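Long-range contact in multi-copper Oxidase CueO (Ochrobactrum, PDB 6EVG), which probably oxidises phenolic substrates at a copper centre and is active towards lignin model compounds and lignosulfonate: residues F408-L419 and G499-V507. Sequence-based numbering, arbitrary orientation.
Sequences FDMDRIDVEAKL and GMMAQFVTV
Gln503 carries CG beside its backbone N (chi1 -56°) and runs extended from there, which carries its amide to the carbonyls of the turn at 409-412, while Phe408, with CG swung away from its own N (chi1 179°), sets its ring beside the same chain. Gln503 CG comes to the edge of the ring, 3.5 Å from Phe408 CE1, and the ring and amide planes stand almost perpendicular. Met501, bent at its last torsion, places CE over the centre of the Phe408 ring, 3.9 Å from the centroid, a CH-pi contact. Both hydrogens of Gln503 NE2 are used: one bond runs to Arg412 O (2.9 Å), within the amide plane, the other to Met410 O (3.0 Å); at each carbonyl the nitrogen comes in from above the plane. Gln503 OE1 is hydrogen-bonded to His106 NE2. With an alanine in place of this glutamine, the carbonyls of Met410 and Arg412 would probably lose their shared donor, His106 its acceptor, and a gap would open beside the Phe408 ring. Beyond the turn the chain becomes strand 415-417, the outer strand of a cupredoxin-type sheet, paired in parallel with the C-terminal strand 501-506; Val505 N to Val415 O (3.1 Å) and Ala417 N to Val505 O (3.0 Å) are two rungs of the ladder between them. At the entry to this pairing, Asp414 takes Gln503 N on the anti lone pair of OD2 (2.9 Å), while its OD1 receives Arg412 NE and NH2 side-on, a salt bridge; held at both oxygens, the carboxylate has its rotation set.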
loop_
_atom_site.group_PDB
_atom_site.type_symbol
_atom_site.label_atom_id
_atom_site.label_comp_id
_atom_site.label_asym_id
_atom_site.label_seq_id
_atom_site.Cartn_x
_atom_site.Cartn_y
_atom_site.Cartn_z
ATOM N N PHE A 408 8.976 -18.851 -4.798
ATOM C CA PHE A 408 9.590 -17.924 -5.733
ATOM C C PHE A 408 10.987 -18.349 -6.186
ATOM O O PHE A 408 11.822 -18.700 -5.362
ATOM C CB PHE A 408 9.710 -16.545 -5.056
ATOM C CG PHE A 408 10.352 -15.482 -5.913
ATOM C CD1 PHE A 408 9.739 -15.052 -7.049
ATOM C CD2 PHE A 408 11.599 -14.937 -5.584
ATOM C CE1 PHE A 408 10.337 -14.076 -7.833
ATOM C CE2 PHE A 408 12.202 -13.968 -6.373
ATOM C CZ PHE A 408 11.572 -13.549 -7.491
ATOM N N ASP A 409 11.182 -18.272 -7.482
ATOM C CA ASP A 409 12.505 -18.541 -8.082
ATOM C C ASP A 409 12.741 -17.416 -9.100
ATOM O O ASP A 409 11.972 -17.230 -10.058
ATOM C CB ASP A 409 12.469 -19.922 -8.771
ATOM C CG ASP A 409 13.716 -20.279 -9.555
ATOM O OD1 ASP A 409 14.614 -19.464 -9.808
ATOM O OD2 ASP A 409 13.768 -21.483 -9.921
ATOM N N MET A 410 13.808 -16.659 -8.879
ATOM C CA MET A 410 14.159 -15.561 -9.784
ATOM C C MET A 410 14.214 -15.892 -11.250
ATOM O O MET A 410 13.912 -15.085 -12.114
ATOM C CB MET A 410 15.556 -15.021 -9.401
ATOM C CG MET A 410 15.595 -14.229 -8.123
ATOM S SD MET A 410 14.949 -12.554 -8.302
ATOM C CE MET A 410 16.343 -11.787 -9.182
ATOM N N ASP A 411 14.582 -17.141 -11.563
ATOM C CA ASP A 411 14.744 -17.558 -12.946
ATOM C C ASP A 411 13.529 -18.217 -13.551
ATOM O O ASP A 411 13.623 -18.667 -14.688
ATOM C CB ASP A 411 15.961 -18.499 -12.991
ATOM C CG ASP A 411 17.240 -17.783 -12.689
ATOM O OD1 ASP A 411 17.429 -16.685 -13.209
ATOM O OD2 ASP A 411 18.065 -18.262 -11.896
ATOM N N ARG A 412 12.419 -18.304 -12.824
ATOM C CA ARG A 412 11.233 -19.035 -13.279
ATOM C C ARG A 412 10.089 -18.060 -13.559
ATOM O O ARG A 412 9.741 -17.248 -12.716
ATOM C CB ARG A 412 10.800 -20.043 -12.223
ATOM C CG ARG A 412 9.692 -20.982 -12.711
ATOM C CD ARG A 412 9.233 -21.918 -11.603
ATOM N NE ARG A 412 8.457 -21.213 -10.576
ATOM C CZ ARG A 412 8.632 -21.249 -9.254
ATOM N NH1 ARG A 412 9.574 -21.941 -8.699
ATOM N NH2 ARG A 412 7.774 -20.541 -8.506
ATOM N N ILE A 413 9.500 -18.202 -14.729
ATOM C CA ILE A 413 8.299 -17.474 -15.095
ATOM C C ILE A 413 7.105 -18.364 -14.789
ATOM O O ILE A 413 6.954 -19.458 -15.347
ATOM C CB ILE A 413 8.287 -17.022 -16.557
ATOM C CG1 ILE A 413 9.488 -16.125 -16.861
ATOM C CG2 ILE A 413 6.968 -16.403 -16.952
ATOM C CD1 ILE A 413 9.579 -14.892 -15.998
ATOM N N ASP A 414 6.225 -17.913 -13.919
ATOM C CA ASP A 414 5.056 -18.696 -13.480
ATOM C C ASP A 414 3.847 -18.561 -14.386
ATOM O O ASP A 414 3.023 -19.491 -14.390
ATOM C CB ASP A 414 4.727 -18.285 -12.037
ATOM C CG ASP A 414 5.922 -18.523 -11.102
ATOM O OD1 ASP A 414 6.172 -19.689 -10.801
ATOM O OD2 ASP A 414 6.638 -17.537 -10.800
ATOM N N VAL A 415 3.696 -17.389 -15.004
ATOM C CA VAL A 415 2.513 -17.039 -15.783
ATOM C C VAL A 415 2.934 -16.349 -17.044
ATOM O O VAL A 415 3.741 -15.395 -17.013
ATOM C CB VAL A 415 1.565 -16.127 -14.950
ATOM C CG1 VAL A 415 0.568 -15.396 -15.807
ATOM C CG2 VAL A 415 0.918 -16.891 -13.797
ATOM N N GLU A 416 2.329 -16.759 -18.150
ATOM C CA GLU A 416 2.373 -16.041 -19.402
ATOM C C GLU A 416 0.980 -15.537 -19.726
ATOM O O GLU A 416 0.106 -16.335 -19.983
ATOM C CB GLU A 416 2.897 -16.919 -20.557
ATOM C CG GLU A 416 4.305 -17.373 -20.364
ATOM C CD GLU A 416 4.858 -18.228 -21.506
ATOM O OE1 GLU A 416 4.182 -18.422 -22.525
ATOM O OE2 GLU A 416 6.031 -18.622 -21.360
ATOM N N ALA A 417 0.788 -14.226 -19.646
ATOM C CA ALA A 417 -0.550 -13.595 -19.859
ATOM C C ALA A 417 -0.575 -12.875 -21.170
ATOM O O ALA A 417 0.381 -12.160 -21.510
ATOM C CB ALA A 417 -0.886 -12.637 -18.734
ATOM N N LYS A 418 -1.618 -13.020 -21.966
ATOM C CA LYS A 418 -1.675 -12.247 -23.209
ATOM C C LYS A 418 -1.792 -10.751 -22.924
ATOM O O LYS A 418 -2.638 -10.324 -22.099
ATOM C CB LYS A 418 -2.820 -12.723 -24.079
ATOM C CG LYS A 418 -2.652 -14.131 -24.597
ATOM C CD LYS A 418 -3.629 -14.503 -25.685
ATOM C CE LYS A 418 -5.024 -14.664 -25.144
ATOM N NZ LYS A 418 -5.837 -15.609 -25.966
ATOM N N LEU A 419 -1.005 -9.931 -23.605
ATOM C CA LEU A 419 -1.046 -8.506 -23.355
ATOM C C LEU A 419 -2.407 -7.923 -23.666
ATOM O O LEU A 419 -2.938 -8.167 -24.745
ATOM C CB LEU A 419 -0.003 -7.797 -24.221
ATOM C CG LEU A 419 0.161 -6.276 -24.047
ATOM C CD1 LEU A 419 0.589 -5.932 -22.655
ATOM C CD2 LEU A 419 1.096 -5.606 -25.041
ATOM N N GLY A 499 9.276 -16.622 0.034
ATOM C CA GLY A 499 8.904 -17.270 -1.207
ATOM C C GLY A 499 7.494 -17.170 -1.723
ATOM O O GLY A 499 7.208 -17.701 -2.796
ATOM N N MET A 500 6.597 -16.473 -0.982
ATOM C CA MET A 500 5.210 -16.366 -1.417
ATOM C C MET A 500 5.051 -15.262 -2.474
ATOM O O MET A 500 4.454 -14.190 -2.275
ATOM C CB MET A 500 4.350 -16.088 -0.185
ATOM C CG MET A 500 2.906 -16.271 -0.413
ATOM S SD MET A 500 1.847 -16.326 1.084
ATOM C CE MET A 500 1.946 -17.946 1.673
ATOM N N MET A 501 5.668 -15.567 -3.628
ATOM C CA MET A 501 5.799 -14.651 -4.741
ATOM C C MET A 501 6.025 -15.422 -6.009
ATOM O O MET A 501 6.563 -16.532 -5.997
ATOM C CB MET A 501 6.985 -13.664 -4.462
ATOM C CG MET A 501 7.210 -12.636 -5.543
ATOM S SD MET A 501 7.966 -11.093 -4.953
ATOM C CE MET A 501 9.560 -11.686 -4.442
ATOM N N ALA A 502 5.606 -14.825 -7.119
ATOM C CA ALA A 502 5.682 -15.434 -8.450
ATOM C C ALA A 502 5.810 -14.321 -9.474
ATOM O O ALA A 502 5.675 -13.134 -9.172
ATOM C CB ALA A 502 4.411 -16.266 -8.690
ATOM N N GLN A 503 6.116 -14.707 -10.713
ATOM C CA GLN A 503 6.453 -13.772 -11.779
ATOM C C GLN A 503 5.660 -14.029 -13.045
ATOM O O GLN A 503 5.344 -15.206 -13.367
ATOM C CB GLN A 503 8.007 -14.002 -12.195
ATOM C CG GLN A 503 8.905 -13.863 -11.065
ATOM C CD GLN A 503 10.307 -13.674 -11.487
ATOM O OE1 GLN A 503 10.865 -12.654 -11.117
ATOM N NE2 GLN A 503 10.941 -14.709 -12.109
ATOM N N PHE A 504 5.339 -12.972 -13.781
ATOM C CA PHE A 504 4.665 -13.081 -15.065
ATOM C C PHE A 504 5.315 -12.243 -16.122
ATOM O O PHE A 504 5.956 -11.208 -15.838
ATOM C CB PHE A 504 3.154 -12.852 -15.004
ATOM C CG PHE A 504 2.691 -11.392 -14.870
ATOM C CD1 PHE A 504 2.382 -10.657 -16.006
ATOM C CD2 PHE A 504 2.443 -10.812 -13.646
ATOM C CE1 PHE A 504 1.871 -9.361 -15.905
ATOM C CE2 PHE A 504 1.902 -9.572 -13.550
ATOM C CZ PHE A 504 1.625 -8.821 -14.663
ATOM N N VAL A 505 5.141 -12.678 -17.360
ATOM C CA VAL A 505 5.451 -11.894 -18.526
ATOM C C VAL A 505 4.178 -11.763 -19.381
ATOM O O VAL A 505 3.242 -12.575 -19.216
ATOM C CB VAL A 505 6.593 -12.480 -19.376
ATOM C CG1 VAL A 505 7.861 -12.491 -18.586
ATOM C CG2 VAL A 505 6.276 -13.837 -19.959
ATOM N N THR A 506 4.170 -10.782 -20.265
ATOM C CA THR A 506 3.081 -10.662 -21.262
ATOM C C THR A 506 3.541 -11.229 -22.557
ATOM O O THR A 506 4.712 -11.111 -22.922
ATOM C CB THR A 506 2.539 -9.228 -21.335
ATOM O OG1 THR A 506 3.584 -8.290 -21.614
ATOM C CG2 THR A 506 1.870 -8.837 -20.029
ATOM N N VAL A 507 2.602 -11.834 -23.300
ATOM C CA VAL A 507 2.837 -12.453 -24.596
ATOM C C VAL A 507 1.795 -11.935 -25.569
ATOM O O VAL A 507 0.801 -11.316 -25.319
ATOM C CB VAL A 507 2.890 -14.008 -24.465
ATOM C CG1 VAL A 507 3.998 -14.487 -23.509
ATOM C CG2 VAL A 507 1.567 -14.591 -23.969
#